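Local structure of fructosyl amine:oxygen oxidoreductase (Neosartorya fumigata, 4WCT) at residues A[254-259]-A[357-362]; A[324-329]-A[352-357]. The protein uses FAD and oxygen to oxidise fructosyl amines (Amadori products), probably freeing the amine from its sugar-derived part. One frame throughout, in Å; residues are numbered along the deposited sequence.

Contact 1: A[254-259]-A[357-362]; sequences PTAWTL and ICWDAD. With FAD (flavin-adenine dinucleotide), chain C.
Ala-256 and Trp-359 face each other in a non-hydrogen-bonded pair of two antiparallel strands. The methyl CB of Ala-256 sits over the six-membered part of the Trp-359 indole, 3.6 Å from its centroid and 9° off the ring normal, a CH-pi contact that so small a side chain permits. Trp-359 carries CG anti to its carbonyl carbon (chi1 -70°), which lays the ring back across the neighbouring strand until CZ3 lies 3.7 Å from Pro-254 O. The indole NE1 is satisfied by the carbonyl of Phe-323. On either side of this pair the strands are joined by reciprocal backbone bonds, Thr-255 with Asp-360 and Trp-257 with Cys-358.

The other face of the sheet, bearing Trp-257, Cys-358 and Asp-360, belongs to the flavin. Cys-358 SG stands 2.2 Å from FAD C8M, too short for a non-bonded contact. This is consistent with the cysteinyl thioether to the flavin known in monomeric sarcosine oxidase, although the bonding state here remains doubtful. Trp-257 CB packs 3.8 Å from FAD C7M, the other methyl of the dimethylbenzene ring. Asp-360 OD2 accepts a hydrogen bond of 2.6 Å from the ribityl hydroxyl O3', and the same oxygen receives Gly-387 N; its OD1 takes a weak bond from Ala-361 N.

Farther out, Asp-362 OD2 lies in plane at the edge of the Trp-257 ring, 3.7 Å from CH2, while salt bridges to Arg-253 and Arg-434 hold the carboxylate. Trp-257 NE1 is bonded to His-302 O, and the two rings stack, fixing the indole. Altogether a sulfur, a carboxylate and an aromatic side chain are presented by a buried, hydrogen-bonded strand pair, which should keep the isoalloxazine and ribityl chain in a defined position.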
loop_
_atom_site.group_PDB
_atom_site.type_symbol
_atom_site.label_atom_id
_atom_site.label_comp_id
_atom_site.label_asym_id
_atom_site.label_seq_id
_atom_site.Cartn_x
_atom_site.Cartn_y
_atom_site.Cartn_z
ATOM N N PRO A 254 -3.565 -12.079 -0.198
ATOM C CA PRO A 254 -3.223 -11.244 -1.336
ATOM C C PRO A 254 -4.483 -10.758 -2.047
ATOM O O PRO A 254 -5.338 -11.557 -2.406
ATOM C CB PRO A 254 -2.399 -12.172 -2.234
ATOM C CG PRO A 254 -1.811 -13.176 -1.284
ATOM C CD PRO A 254 -2.883 -13.385 -0.245
ATOM N N THR A 255 -4.570 -9.455 -2.264
ATOM C CA THR A 255 -5.801 -8.812 -2.729
ATOM C C THR A 255 -5.419 -7.647 -3.635
ATOM O O THR A 255 -4.412 -6.987 -3.385
ATOM C CB THR A 255 -6.652 -8.292 -1.537
ATOM O OG1 THR A 255 -6.733 -9.272 -0.505
ATOM C CG2 THR A 255 -8.057 -7.884 -1.952
ATOM N N ALA A 256 -6.187 -7.468 -4.716
ATOM C CA ALA A 256 -5.892 -6.459 -5.738
ATOM C C ALA A 256 -6.918 -5.354 -5.816
ATOM O O ALA A 256 -8.129 -5.591 -5.736
ATOM C CB ALA A 256 -5.740 -7.101 -7.090
ATOM N N TRP A 257 -6.409 -4.140 -6.042
ATOM C CA TRP A 257 -7.214 -3.023 -6.437
ATOM C C TRP A 257 -6.812 -2.484 -7.792
ATOM O O TRP A 257 -5.937 -3.050 -8.452
ATOM C CB TRP A 257 -7.091 -1.977 -5.342
ATOM C CG TRP A 257 -7.869 -2.412 -4.148
ATOM C CD1 TRP A 257 -9.204 -2.182 -3.914
ATOM C CD2 TRP A 257 -7.416 -3.262 -3.096
ATOM N NE1 TRP A 257 -9.606 -2.845 -2.781
ATOM C CE2 TRP A 257 -8.531 -3.516 -2.249
ATOM C CE3 TRP A 257 -6.166 -3.755 -2.722
ATOM C CZ2 TRP A 257 -8.435 -4.338 -1.112
ATOM C CZ3 TRP A 257 -6.085 -4.613 -1.616
ATOM C CH2 TRP A 257 -7.219 -4.896 -0.829
ATOM N N THR A 258 -7.616 -1.557 -8.299
ATOM C CA THR A 258 -7.615 -1.203 -9.702
ATOM C C THR A 258 -7.420 0.309 -9.858
ATOM O O THR A 258 -7.935 1.106 -9.056
ATOM C CB THR A 258 -8.963 -1.613 -10.350
ATOM O OG1 THR A 258 -10.029 -1.330 -9.427
ATOM C CG2 THR A 258 -8.947 -3.099 -10.654
ATOM N N LEU A 259 -6.622 0.702 -10.840
ATOM C CA LEU A 259 -6.321 2.105 -11.075
ATOM C C LEU A 259 -6.274 2.370 -12.559
ATOM O O LEU A 259 -5.922 1.505 -13.341
ATOM C CB LEU A 259 -5.015 2.515 -10.403
ATOM C CG LEU A 259 -3.707 1.961 -10.972
ATOM C CD1 LEU A 259 -3.139 2.809 -12.103
ATOM C CD2 LEU A 259 -2.657 1.837 -9.871
ATOM N N ILE A 357 -3.869 -3.515 -12.488
ATOM C CA ILE A 357 -4.147 -4.061 -11.186
ATOM C C ILE A 357 -2.910 -3.928 -10.287
ATOM O O ILE A 357 -1.785 -3.896 -10.768
ATOM C CB ILE A 357 -4.674 -5.492 -11.244
ATOM C CG1 ILE A 357 -3.634 -6.481 -11.772
ATOM C CG2 ILE A 357 -5.966 -5.507 -12.077
ATOM C CD1 ILE A 357 -4.121 -7.915 -11.817
ATOM N N CYS A 358 -3.155 -3.843 -8.985
ATOM C CA CYS A 358 -2.112 -3.528 -8.011
ATOM C C CYS A 358 -2.399 -4.405 -6.789
ATOM O O CYS A 358 -3.523 -4.383 -6.266
ATOM C CB CYS A 358 -2.232 -2.030 -7.691
ATOM S SG CYS A 358 -1.316 -1.389 -6.285
ATOM N N TRP A 359 -1.391 -5.115 -6.286
ATOM C CA TRP A 359 -1.594 -6.098 -5.248
ATOM C C TRP A 359 -1.019 -5.651 -3.919
ATOM O O TRP A 359 0.144 -5.217 -3.848
ATOM C CB TRP A 359 -0.920 -7.420 -5.638
ATOM C CG TRP A 359 -1.646 -8.090 -6.780
ATOM C CD1 TRP A 359 -1.427 -7.925 -8.117
ATOM C CD2 TRP A 359 -2.705 -9.051 -6.660
ATOM N NE1 TRP A 359 -2.269 -8.722 -8.832
ATOM C CE2 TRP A 359 -3.048 -9.455 -7.977
ATOM C CE3 TRP A 359 -3.314 -9.676 -5.588
ATOM C CZ2 TRP A 359 -4.051 -10.401 -8.239
ATOM C CZ3 TRP A 359 -4.320 -10.609 -5.847
ATOM C CH2 TRP A 359 -4.689 -10.946 -7.154
ATOM N N ASP A 360 -1.779 -5.899 -2.870
ATOM C CA ASP A 360 -1.270 -5.814 -1.489
ATOM C C ASP A 360 -1.687 -7.100 -0.774
ATOM O O ASP A 360 -2.219 -8.030 -1.403
ATOM C CB ASP A 360 -1.877 -4.613 -0.799
ATOM C CG ASP A 360 -1.018 -4.052 0.358
ATOM O OD1 ASP A 360 -0.066 -4.720 0.854
ATOM O OD2 ASP A 360 -1.435 -2.988 0.928
ATOM N N ALA A 361 -1.418 -7.168 0.523
ATOM C CA ALA A 361 -1.978 -8.248 1.328
ATOM C C ALA A 361 -2.548 -7.748 2.644
ATOM O O ALA A 361 -1.920 -6.932 3.333
ATOM C CB ALA A 361 -0.919 -9.335 1.556
ATOM N N ASP A 362 -3.761 -8.215 2.957
ATOM C CA ASP A 362 -4.480 -7.873 4.162
ATOM C C ASP A 362 -4.239 -8.933 5.245
ATOM O O ASP A 362 -4.337 -10.144 4.988
ATOM C CB ASP A 362 -5.982 -7.808 3.918
ATOM C CG ASP A 362 -6.408 -6.612 3.103
ATOM O OD1 ASP A 362 -5.875 -5.489 3.312
ATOM O OD2 ASP A 362 -7.356 -6.802 2.308
HETATM P PA FAD C . 5.394 -3.705 -2.555
HETATM O O1A FAD C . 5.577 -2.216 -2.598
HETATM O O2A FAD C . 4.397 -4.377 -3.447
HETATM O O5B FAD C . 6.816 -4.326 -2.801
HETATM C C5B FAD C . 6.978 -5.752 -2.827
HETATM C C4B FAD C . 8.259 -6.061 -3.593
HETATM O O4B FAD C . 8.572 -7.484 -3.445
HETATM C C3B FAD C . 8.181 -5.773 -5.089
HETATM O O3B FAD C . 9.225 -4.890 -5.528
HETATM C C2B FAD C . 8.316 -7.157 -5.732
HETATM O O2B FAD C . 8.901 -7.175 -7.032
HETATM C C1B FAD C . 9.107 -7.923 -4.670
HETATM N N9A FAD C . 8.914 -9.385 -4.786
HETATM C C8A FAD C . 7.792 -10.046 -5.123
HETATM N N7A FAD C . 8.026 -11.378 -5.185
HETATM C C5A FAD C . 9.314 -11.549 -4.790
HETATM C C6A FAD C . 10.214 -12.692 -4.693
HETATM N N6A FAD C . 9.775 -13.935 -4.954
HETATM N N1A FAD C . 11.497 -12.435 -4.359
HETATM C C2A FAD C . 11.962 -11.213 -4.071
HETATM N N3A FAD C . 11.195 -10.115 -4.182
HETATM C C4A FAD C . 9.894 -10.248 -4.538
HETATM N N1 FAD C . -1.251 2.715 0.761
HETATM C C2 FAD C . -1.280 3.980 1.310
HETATM O O2 FAD C . -0.596 4.177 2.312
HETATM N N3 FAD C . -1.929 4.985 0.717
HETATM C C4 FAD C . -2.709 4.791 -0.367
HETATM O O4 FAD C . -3.352 5.708 -0.950
HETATM C C4X FAD C . -2.748 3.477 -0.983
HETATM N N5 FAD C . -3.503 3.245 -2.090
HETATM C C5X FAD C . -3.315 2.073 -2.772
HETATM C C6 FAD C . -3.880 1.878 -4.028
HETATM C C7 FAD C . -3.767 0.651 -4.654
HETATM C C7M FAD C . -4.318 0.491 -6.026
HETATM C C8 FAD C . -2.989 -0.417 -4.014
HETATM C C8M FAD C . -2.791 -1.741 -4.654
HETATM C C9 FAD C . -2.339 -0.202 -2.824
HETATM C C9A FAD C . -2.517 0.988 -2.148
HETATM N N10 FAD C . -1.936 1.178 -0.891
HETATM C C10 FAD C . -1.962 2.459 -0.337
HETATM C "C1'" FAD C . -1.196 0.164 -0.153
HETATM C "C2'" FAD C . 0.306 0.246 -0.372
HETATM O "O2'" FAD C . 0.517 0.354 -1.773
HETATM C "C3'" FAD C . 0.950 -1.031 0.184
HETATM O "O3'" FAD C . 0.447 -1.301 1.500
HETATM C "C4'" FAD C . 2.478 -0.930 0.212
HETATM O "O4'" FAD C . 2.942 -0.371 -1.016
HETATM C "C5'" FAD C . 3.036 -2.339 0.364
HETATM O "O5'" FAD C . 4.459 -2.259 0.440
HETATM P P FAD C . 5.329 -3.608 0.372
HETATM O O1P FAD C . 6.787 -3.211 0.425
HETATM O O2P FAD C . 4.747 -4.558 1.391
HETATM O O3P FAD C . 4.996 -4.181 -1.090
#

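Contact 2: A[324-329]-A[352-357]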
loop_
_atom_site.group_PDB
_atom_site.type_symbol
_atom_site.label_atom_id
_atom_site.label_comp_id
_atom_site.label_asym_id
_atom_site.label_seq_id
_atom_site.Cartn_x
_atom_site.Cartn_y
_atom_site.Cartn_z
ATOM N N ALA A 324 0.391 -10.240 -12.631
ATOM C CA ALA A 324 0.523 -8.837 -13.088
ATOM C C ALA A 324 -0.298 -8.587 -14.338
ATOM O O ALA A 324 -0.422 -9.477 -15.207
ATOM C CB ALA A 324 1.995 -8.545 -13.357
ATOM N N LYS A 325 -0.907 -7.396 -14.439
ATOM C CA LYS A 325 -1.603 -7.006 -15.656
ATOM C C LYS A 325 -1.754 -5.497 -15.732
ATOM O O LYS A 325 -2.214 -4.867 -14.756
ATOM C CB LYS A 325 -2.987 -7.659 -15.732
ATOM C CG LYS A 325 -3.596 -7.641 -17.115
ATOM C CD LYS A 325 -4.652 -8.719 -17.270
ATOM C CE LYS A 325 -5.350 -8.621 -18.606
ATOM N NZ LYS A 325 -4.648 -9.341 -19.687
ATOM N N HIS A 326 -1.341 -4.940 -16.879
ATOM C CA HIS A 326 -1.527 -3.539 -17.208
ATOM C C HIS A 326 -2.832 -3.275 -17.959
ATOM O O HIS A 326 -2.841 -2.698 -19.048
ATOM C CB HIS A 326 -0.341 -3.017 -17.984
ATOM C CG HIS A 326 0.853 -2.776 -17.121
ATOM N ND1 HIS A 326 1.925 -2.020 -17.550
ATOM C CD2 HIS A 326 1.023 -2.944 -15.787
ATOM C CE1 HIS A 326 2.761 -1.845 -16.536
ATOM N NE2 HIS A 326 2.270 -2.467 -15.478
ATOM N N GLN A 327 -3.889 -3.872 -17.436
ATOM C CA GLN A 327 -5.279 -3.524 -17.780
ATOM C C GLN A 327 -6.083 -3.667 -16.496
ATOM O O GLN A 327 -5.580 -4.200 -15.514
ATOM C CB GLN A 327 -5.855 -4.506 -18.832
ATOM C CG GLN A 327 -5.123 -4.617 -20.175
ATOM C CD GLN A 327 -5.045 -3.350 -20.996
ATOM O OE1 GLN A 327 -5.749 -2.366 -20.761
ATOM N NE2 GLN A 327 -4.179 -3.386 -22.025
ATOM N N ILE A 328 -7.351 -3.251 -16.513
ATOM C CA ILE A 328 -8.261 -3.507 -15.406
ATOM C C ILE A 328 -9.560 -4.086 -15.939
ATOM O O ILE A 328 -9.835 -3.972 -17.157
ATOM C CB ILE A 328 -8.574 -2.240 -14.549
ATOM C CG1 ILE A 328 -9.262 -1.158 -15.387
ATOM C CG2 ILE A 328 -7.285 -1.763 -13.854
ATOM C CD1 ILE A 328 -9.585 0.102 -14.604
ATOM N N PRO A 329 -10.311 -4.773 -15.072
ATOM C CA PRO A 329 -11.584 -5.248 -15.591
ATOM C C PRO A 329 -12.457 -4.107 -16.098
ATOM O O PRO A 329 -12.476 -3.012 -15.534
ATOM C CB PRO A 329 -12.212 -5.972 -14.393
ATOM C CG PRO A 329 -11.033 -6.421 -13.586
ATOM C CD PRO A 329 -10.071 -5.264 -13.699
ATOM N N LEU A 352 -8.905 6.132 -21.502
ATOM C CA LEU A 352 -7.881 5.796 -20.536
ATOM C C LEU A 352 -6.551 5.725 -21.258
ATOM O O LEU A 352 -6.448 5.144 -22.342
ATOM C CB LEU A 352 -8.172 4.459 -19.860
ATOM C CG LEU A 352 -9.489 4.336 -19.119
ATOM C CD1 LEU A 352 -9.516 2.967 -18.436
ATOM C CD2 LEU A 352 -9.695 5.489 -18.126
ATOM N N SER A 353 -5.513 6.252 -20.615
ATOM C CA SER A 353 -4.177 6.201 -21.159
ATOM C C SER A 353 -3.330 5.085 -20.594
ATOM O O SER A 353 -2.238 4.753 -21.132
ATOM C CB SER A 353 -3.505 7.547 -20.978
ATOM O OG SER A 353 -3.310 7.851 -19.620
ATOM N N PHE A 354 -3.759 4.579 -19.434
ATOM C CA PHE A 354 -3.032 3.531 -18.683
ATOM C C PHE A 354 -4.007 2.929 -17.694
ATOM O O PHE A 354 -4.872 3.630 -17.188
ATOM C CB PHE A 354 -1.865 4.116 -17.925
ATOM C CG PHE A 354 -1.047 3.092 -17.172
ATOM C CD1 PHE A 354 -0.281 2.161 -17.852
ATOM C CD2 PHE A 354 -1.074 3.053 -15.786
ATOM C CE1 PHE A 354 0.463 1.204 -17.151
ATOM C CE2 PHE A 354 -0.379 2.085 -15.092
ATOM C CZ PHE A 354 0.390 1.163 -15.768
ATOM N N ALA A 355 -3.822 1.652 -17.363
ATOM C CA ALA A 355 -4.546 1.063 -16.257
ATOM C C ALA A 355 -3.800 -0.181 -15.776
ATOM O O ALA A 355 -3.093 -0.833 -16.564
ATOM C CB ALA A 355 -5.971 0.698 -16.671
ATOM N N ARG A 356 -3.916 -0.494 -14.488
ATOM C CA ARG A 356 -3.348 -1.728 -13.988
ATOM C C ARG A 356 -4.071 -2.229 -12.752
ATOM O O ARG A 356 -4.656 -1.441 -11.958
ATOM C CB ARG A 356 -1.833 -1.613 -13.725
ATOM C CG ARG A 356 -1.392 -0.980 -12.424
ATOM C CD ARG A 356 0.116 -0.965 -12.358
ATOM N NE ARG A 356 0.674 -0.466 -11.091
ATOM C CZ ARG A 356 1.072 -1.234 -10.070
ATOM N NH1 ARG A 356 0.824 -2.532 -10.015
ATOM N NH2 ARG A 356 1.756 -0.683 -9.096
ATOM N N ILE A 357 -3.869 -3.515 -12.488
ATOM C CA ILE A 357 -4.147 -4.061 -11.186
ATOM C C ILE A 357 -2.910 -3.928 -10.287
ATOM O O ILE A 357 -1.785 -3.896 -10.768
ATOM C CB ILE A 357 -4.674 -5.492 -11.244
ATOM C CG1 ILE A 357 -3.634 -6.481 -11.772
ATOM C CG2 ILE A 357 -5.966 -5.507 -12.077
ATOM C CD1 ILE A 357 -4.121 -7.915 -11.817
HETATM O O HOH W 1 -0.151 -5.615 -12.281
HETATM O O HOH W 2 -2.513 0.154 -19.580
#
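His-326 and Phe-354 meet as a T-shaped pair: the CE1 and CZ edge of Phe-354 points at one face of the imidazole, with centroids 5.0 Å apart and planes at 80°. The imidazole and the Arg-356 side chain run alongside each other in the same direction, CD2 of the histidine 3.8 Å from Arg-356 CB. The solvent side is that of His-326, which is exposed, and Phe-354, partly so. Water 2 donates to His-326 O and accepts from Ala-355 N, filling in where the two backbones do not pair directly. The flat imidazole suits this place, offering a face to the Phe-354 edge while its CD2 touches the Arg-356 stem.

The tight side lies around Ile-328. With CG1 between the backbone N and the carbonyl carbon (chi1 62°), CG2 stands anti to the carbonyl carbon and presses to 3.3 Å from Arg-356 O. It also reaches the methyl of Ala-355 at 4.0 Å, alanine being short enough to let the branched chain settle. The one direct backbone bond, from Ile-357 N to Lys-325 O (3.1 Å), fixes the loop beside the strand. Water 1 reinforces it, accepting from Lys-325 N and donating to Ile-357 O at 2.8 Å.

The Gln-327 amide bonds Thr-453 OG1 through OE1 and Ile-455 O through NE2, and Lys-325 makes a cation-pi contact with Trp-452. The extended Arg-356 chain carries NH2 to the carbonyls of Ala-65 and Asn-68, about 6 Å from the FAD between nearest atoms. Pro-329 then occupies the N-cap position of helix 330-343. An irregular connection thus runs beside the strand before entering the helix whose chain later returns as that strand, a loop-helix excursion packed on the large mixed sheet of this FAD-dependent oxidoreductase.

How the contacts relate
Strand 352-362 carries both contacts, with Ile-357 common to the two, and their centres lie 12 Å apart. Contact 1 pairs its later half with strand 253-263 deep in the chain; contact 2 covers its earlier part with a loop nearer the surface. Along the chain the order is 254-259, 324-329, 352-357, 357-362, which nests contact 2 inside the long loop closed by contact 1. They also touch directly: Leu-259 O probably accepts a hydrogen bond from Arg-356 N, and Ile-328 packs on Thr-258. Strand 352-362 therefore links the loop leading into helix 330-343 to the strand pair that faces the flavin.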